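Local coordinates for pectate lyase (Bacillus, PDB 3VMV), which probably cleaves polygalacturonate, the pectate backbone of plant cell walls, as a secreted polysaccharide lyase of family 1, at residues A[132-140]-A[318-326]. Residues are numbered along the deposited sequence; the frame is centred on the assembly and turned at random.
Sequences VWIDHNEFY and QHSGVGVIN
At a corner of the parallel beta-helix, where His136 and Asn137 link strands 132-135 and 138-140, the C-terminal tail 320-326 lies across the outside of the coil. His136 is the residue most covered by this tail. Ile325 lays its CG2 over one face of the imidazole, a CH-pi contact, while Gly321 O sits at the ring edge, in plane, 3.3 Å from His136 CD2. On the same ring His136 NE2 is 2.9 Å from His319 O, at the helix end. His136 ND1 donates to Asp135 OD2 (2.7 Å), in the ring plane, which helps set the ring's rotation. An alanine here would take away the face under Ile325 and is likely to leave Asp135 OD2 without its imidazole donor. Further along, Val322 N gives a fairly straight bond to Glu138 OE2 (2.9 Å, 162°), meeting it on the anti side of the carboxylate. With CG anti to the carbonyl carbon (chi1 -63°) and the chain extended beyond, Glu138 runs past Gly321, where a side chain would collide with OE2. Val322 CG2 packs against the same oxygen. On the next coil Trp169 of strand 165-175 stacks with His136 and Ser168 holds Asp135 OD1; on the preceding coil Asn109, just after strand 105-108, binds Gly323 N.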
ATOM      1  N   VAL A 132      -3.561  -9.994   1.663  1.00 10.49           N
ATOM      2  CA  VAL A 132      -3.854  -8.796   2.388  1.00  9.23           C
ATOM      3  C   VAL A 132      -4.540  -7.824   1.450  1.00  9.09           C
ATOM      4  O   VAL A 132      -4.049  -7.611   0.333  1.00  9.62           O
ATOM      5  CB  VAL A 132      -2.560  -8.162   2.841  1.00  9.73           C
ATOM      6  CG1 VAL A 132      -2.812  -6.839   3.541  1.00 13.57           C
ATOM      7  CG2 VAL A 132      -1.743  -9.112   3.754  1.00 11.01           C
ATOM      8  N   TRP A 133      -5.663  -7.272   1.890  1.00  9.88           N
ATOM      9  CA  TRP A 133      -6.423  -6.300   1.112  1.00  9.19           C
ATOM     10  C   TRP A 133      -6.470  -4.978   1.892  1.00  9.83           C
ATOM     11  O   TRP A 133      -6.988  -4.955   3.022  1.00 10.32           O
ATOM     12  CB  TRP A 133      -7.815  -6.889   0.889  1.00  9.70           C
ATOM     13  CG  TRP A 133      -8.697  -6.068  -0.018  1.00 10.60           C
ATOM     14  CD1 TRP A 133      -8.273  -5.214  -0.997  1.00 11.90           C
ATOM     15  CD2 TRP A 133     -10.124  -6.092  -0.080  1.00 10.05           C
ATOM     16  NE1 TRP A 133      -9.367  -4.669  -1.660  1.00 11.19           N
ATOM     17  CE2 TRP A 133     -10.511  -5.187  -1.101  1.00  8.92           C
ATOM     18  CE3 TRP A 133     -11.119  -6.763   0.661  1.00 13.16           C
ATOM     19  CZ2 TRP A 133     -11.841  -4.970  -1.437  1.00 12.85           C
ATOM     20  CZ3 TRP A 133     -12.443  -6.559   0.325  1.00 14.79           C
ATOM     21  CH2 TRP A 133     -12.791  -5.650  -0.695  1.00 16.04           C
ATOM     22  N   ILE A 134      -5.894  -3.924   1.309  1.00  9.05           N
ATOM     23  CA  ILE A 134      -5.840  -2.587   1.920  1.00  8.93           C
ATOM     24  C   ILE A 134      -6.750  -1.725   1.041  1.00  7.92           C
ATOM     25  O   ILE A 134      -6.355  -1.433  -0.088  1.00  8.93           O
ATOM     26  CB  ILE A 134      -4.417  -2.119   1.908  1.00  8.69           C
ATOM     27  CG1 ILE A 134      -3.632  -3.009   2.874  1.00  9.34           C
ATOM     28  CG2 ILE A 134      -4.320  -0.582   2.306  1.00 11.03           C
ATOM     29  CD1 ILE A 134      -2.096  -2.882   2.731  1.00 11.62           C
ATOM     30  N   ASP A 135      -7.946  -1.421   1.550  1.00  7.97           N
ATOM     31  CA  ASP A 135      -9.024  -0.865   0.713  1.00  7.99           C
ATOM     32  C   ASP A 135      -9.705   0.329   1.348  1.00  8.71           C
ATOM     33  O   ASP A 135     -10.074   0.322   2.503  1.00  9.09           O
ATOM     34  CB  ASP A 135     -10.029  -1.987   0.458  1.00 10.07           C
ATOM     35  CG  ASP A 135     -11.233  -1.530  -0.373  1.00 11.41           C
ATOM     36  OD1 ASP A 135     -11.057  -1.396  -1.591  1.00 12.95           O
ATOM     37  OD2 ASP A 135     -12.301  -1.306   0.212  1.00 11.98           O
ATOM     38  N   HIS A 136      -9.913   1.383   0.572  1.00  8.67           N
ATOM     39  CA  HIS A 136     -10.750   2.496   1.011  1.00  9.58           C
ATOM     40  C   HIS A 136     -10.235   3.199   2.261  1.00  9.73           C
ATOM     41  O   HIS A 136     -10.997   3.614   3.113  1.00 10.48           O
ATOM     42  CB  HIS A 136     -12.226   2.069   1.171  1.00 10.56           C
ATOM     43  CG  HIS A 136     -13.001   2.104  -0.112  1.00 10.19           C
ATOM     44  ND1 HIS A 136     -13.277   0.969  -0.844  1.00 10.66           N
ATOM     45  CD2 HIS A 136     -13.518   3.145  -0.815  1.00 11.92           C
ATOM     46  CE1 HIS A 136     -14.001   1.303  -1.907  1.00 12.88           C
ATOM     47  NE2 HIS A 136     -14.141   2.618  -1.926  1.00 13.70           N
ATOM     48  N   ASN A 137      -8.912   3.356   2.313  1.00  9.80           N
ATOM     49  CA  ASN A 137      -8.270   4.094   3.387  1.00  9.80           C
ATOM     50  C   ASN A 137      -7.711   5.426   2.893  1.00 10.13           C
ATOM     51  O   ASN A 137      -7.711   5.707   1.689  1.00 10.25           O
ATOM     52  CB  ASN A 137      -7.128   3.277   3.940  1.00  9.83           C
ATOM     53  CG  ASN A 137      -7.537   1.846   4.285  1.00 10.07           C
ATOM     54  OD1 ASN A 137      -7.016   0.853   3.673  1.00 13.11           O
ATOM     55  ND2 ASN A 137      -8.388   1.701   5.248  1.00  6.84           N
ATOM     56  N   GLU A 138      -7.182   6.213   3.832  1.00 11.18           N
ATOM     57  CA  GLU A 138      -6.488   7.449   3.482  1.00 10.73           C
ATOM     58  C   GLU A 138      -5.214   7.479   4.283  1.00  9.68           C
ATOM     59  O   GLU A 138      -5.230   7.228   5.475  1.00 10.59           O
ATOM     60  CB  GLU A 138      -7.341   8.693   3.757  1.00 11.05           C
ATOM     61  CG  GLU A 138      -8.590   8.663   2.883  1.00 12.06           C
ATOM     62  CD  GLU A 138      -9.452   9.905   2.930  1.00 16.54           C
ATOM     63  OE1 GLU A 138      -8.984  11.001   3.331  1.00 20.34           O
ATOM     64  OE2 GLU A 138     -10.634   9.817   2.521  1.00 14.15           O
ATOM     65  N   PHE A 139      -4.129   7.830   3.601  1.00  8.97           N
ATOM     66  CA  PHE A 139      -2.794   7.833   4.191  1.00  9.82           C
ATOM     67  C   PHE A 139      -2.140   9.138   3.856  1.00 11.12           C
ATOM     68  O   PHE A 139      -2.156   9.545   2.681  1.00 10.56           O
ATOM     69  CB  PHE A 139      -1.938   6.708   3.609  1.00  9.16           C
ATOM     70  CG  PHE A 139      -2.598   5.338   3.658  1.00  9.59           C
ATOM     71  CD1 PHE A 139      -2.831   4.711   4.875  1.00  9.34           C
ATOM     72  CD2 PHE A 139      -2.933   4.678   2.486  1.00 10.21           C
ATOM     73  CE1 PHE A 139      -3.438   3.452   4.952  1.00 11.06           C
ATOM     74  CE2 PHE A 139      -3.519   3.401   2.539  1.00 10.19           C
ATOM     75  CZ  PHE A 139      -3.778   2.784   3.762  1.00  9.25           C
ATOM     76  N   TYR A 140      -1.509   9.801   4.824  1.00 10.03           N
ATOM     77  CA  TYR A 140      -0.910  11.098   4.507  1.00  9.57           C
ATOM     78  C   TYR A 140       0.071  11.513   5.598  1.00 10.23           C
ATOM     79  O   TYR A 140       0.034  10.950   6.698  1.00 11.07           O
ATOM     80  CB  TYR A 140      -1.992  12.171   4.289  1.00 11.10           C
ATOM     81  CG  TYR A 140      -3.021  12.336   5.375  1.00 11.42           C
ATOM     82  CD1 TYR A 140      -2.870  13.315   6.370  1.00 12.01           C
ATOM     83  CD2 TYR A 140      -4.162  11.541   5.393  1.00 14.30           C
ATOM     84  CE1 TYR A 140      -3.838  13.509   7.321  1.00 13.97           C
ATOM     85  CE2 TYR A 140      -5.143  11.719   6.379  1.00 15.48           C
ATOM     86  CZ  TYR A 140      -4.961  12.712   7.325  1.00 12.91           C
ATOM     87  OH  TYR A 140      -5.876  12.930   8.346  1.00 20.38           O
ATOM     88  N   GLN A 318     -14.479  10.229  -6.911  1.00 12.64           N
ATOM     89  CA  GLN A 318     -15.751  10.116  -6.207  1.00 13.80           C
ATOM     90  C   GLN A 318     -15.762   9.090  -5.127  1.00 13.84           C
ATOM     91  O   GLN A 318     -16.495   9.276  -4.109  1.00 16.82           O
ATOM     92  CB  GLN A 318     -16.869   9.826  -7.201  1.00 15.25           C
ATOM     93  CG  GLN A 318     -16.991  10.955  -8.221  1.00 23.15           C
ATOM     94  CD  GLN A 318     -17.952  10.624  -9.329  1.00 32.76           C
ATOM     95  OE1 GLN A 318     -17.669  10.874 -10.502  1.00 34.18           O
ATOM     96  NE2 GLN A 318     -19.110  10.074  -8.964  1.00 35.34           N
ATOM     97  N   HIS A 319     -15.002   8.014  -5.286  1.00 11.93           N
ATOM     98  CA  HIS A 319     -15.241   6.862  -4.431  1.00 12.23           C
ATOM     99  C   HIS A 319     -14.030   6.336  -3.681  1.00 12.70           C
ATOM    100  O   HIS A 319     -14.160   5.371  -2.891  1.00 13.74           O
ATOM    101  CB  HIS A 319     -15.870   5.718  -5.218  1.00 11.67           C
ATOM    102  CG  HIS A 319     -17.139   6.091  -5.902  1.00 18.18           C
ATOM    103  ND1 HIS A 319     -18.296   6.402  -5.220  1.00 26.13           N
ATOM    104  CD2 HIS A 319     -17.424   6.226  -7.220  1.00 23.48           C
ATOM    105  CE1 HIS A 319     -19.246   6.692  -6.091  1.00 30.42           C
ATOM    106  NE2 HIS A 319     -18.744   6.591  -7.310  1.00 26.81           N
ATOM    107  N   SER A 320     -12.866   6.951  -3.899  1.00 12.26           N
ATOM    108  CA  SER A 320     -11.709   6.562  -3.084  1.00  9.11           C
ATOM    109  C   SER A 320     -11.791   7.130  -1.663  1.00 10.36           C
ATOM    110  O   SER A 320     -12.483   8.096  -1.398  1.00 13.95           O
ATOM    111  CB  SER A 320     -10.391   6.932  -3.785  1.00 10.99           C
ATOM    112  OG  SER A 320     -10.242   8.339  -3.886  1.00 13.33           O
ATOM    113  N   GLY A 321     -11.034   6.512  -0.766  1.00 10.84           N
ATOM    114  CA  GLY A 321     -10.907   7.007   0.595  1.00 10.15           C
ATOM    115  C   GLY A 321     -11.998   6.560   1.555  1.00 11.00           C
ATOM    116  O   GLY A 321     -12.755   5.602   1.288  1.00 13.10           O
ATOM    117  N   VAL A 322     -12.034   7.233   2.710  1.00 11.21           N
ATOM    118  CA  VAL A 322     -12.895   6.822   3.821  1.00 10.47           C
ATOM    119  C   VAL A 322     -14.297   7.391   3.712  1.00 11.40           C
ATOM    120  O   VAL A 322     -14.532   8.369   2.979  1.00 13.19           O
ATOM    121  CB  VAL A 322     -12.269   7.203   5.188  1.00 12.75           C
ATOM    122  CG1 VAL A 322     -10.931   6.496   5.359  1.00 12.77           C
ATOM    123  CG2 VAL A 322     -12.123   8.740   5.334  1.00 15.92           C
ATOM    124  N   GLY A 323     -15.206   6.813   4.500  1.00 12.94           N
ATOM    125  CA  GLY A 323     -16.592   7.253   4.537  1.00 13.19           C
ATOM    126  C   GLY A 323     -17.408   6.839   3.324  1.00 13.88           C
ATOM    127  O   GLY A 323     -18.499   7.391   3.115  1.00 17.84           O
ATOM    128  N   VAL A 324     -16.898   5.914   2.514  1.00 14.46           N
ATOM    129  CA  VAL A 324     -17.584   5.476   1.289  1.00 14.75           C
ATOM    130  C   VAL A 324     -18.232   4.102   1.485  1.00 20.49           C
ATOM    131  O   VAL A 324     -19.419   3.921   1.171  1.00 22.49           O
ATOM    132  CB  VAL A 324     -16.604   5.435   0.095  1.00 15.55           C
ATOM    133  CG1 VAL A 324     -17.353   5.032  -1.172  1.00 18.16           C
ATOM    134  CG2 VAL A 324     -15.970   6.821  -0.089  1.00 16.23           C
ATOM    135  N   ILE A 325     -17.461   3.150   2.007  1.00 19.99           N
ATOM    136  CA  ILE A 325     -17.893   1.749   2.105  1.00 22.30           C
ATOM    137  C   ILE A 325     -18.552   1.370   3.428  1.00 30.52           C
ATOM    138  O   ILE A 325     -19.203   0.327   3.506  1.00 31.59           O
ATOM    139  CB  ILE A 325     -16.727   0.748   1.844  1.00 45.34           C
ATOM    140  CG1 ILE A 325     -15.609   0.896   2.878  1.00 40.98           C
ATOM    141  CG2 ILE A 325     -16.174   0.917   0.458  1.00 47.97           C
ATOM    142  CD1 ILE A 325     -15.793   0.014   4.091  1.00 45.18           C
ATOM    143  N   ASN A 326     -18.404   2.186   4.469  1.00 29.69           N
ATOM    144  CA  ASN A 326     -18.837   1.723   5.793  1.00 34.02           C
ATOM    145  C   ASN A 326     -19.220   2.798   6.801  1.00 40.35           C
ATOM    146  O   ASN A 326     -18.552   2.960   7.824  1.00 28.58           O
ATOM    147  CB  ASN A 326     -17.768   0.814   6.406  1.00 33.50           C
ATOM    148  CG  ASN A 326     -18.262   0.090   7.625  1.00 33.93           C
ATOM    149  OD1 ASN A 326     -17.670   0.176   8.692  1.00 33.59           O
ATOM    150  ND2 ASN A 326     -19.381  -0.621   7.478  1.00 34.24           N
TER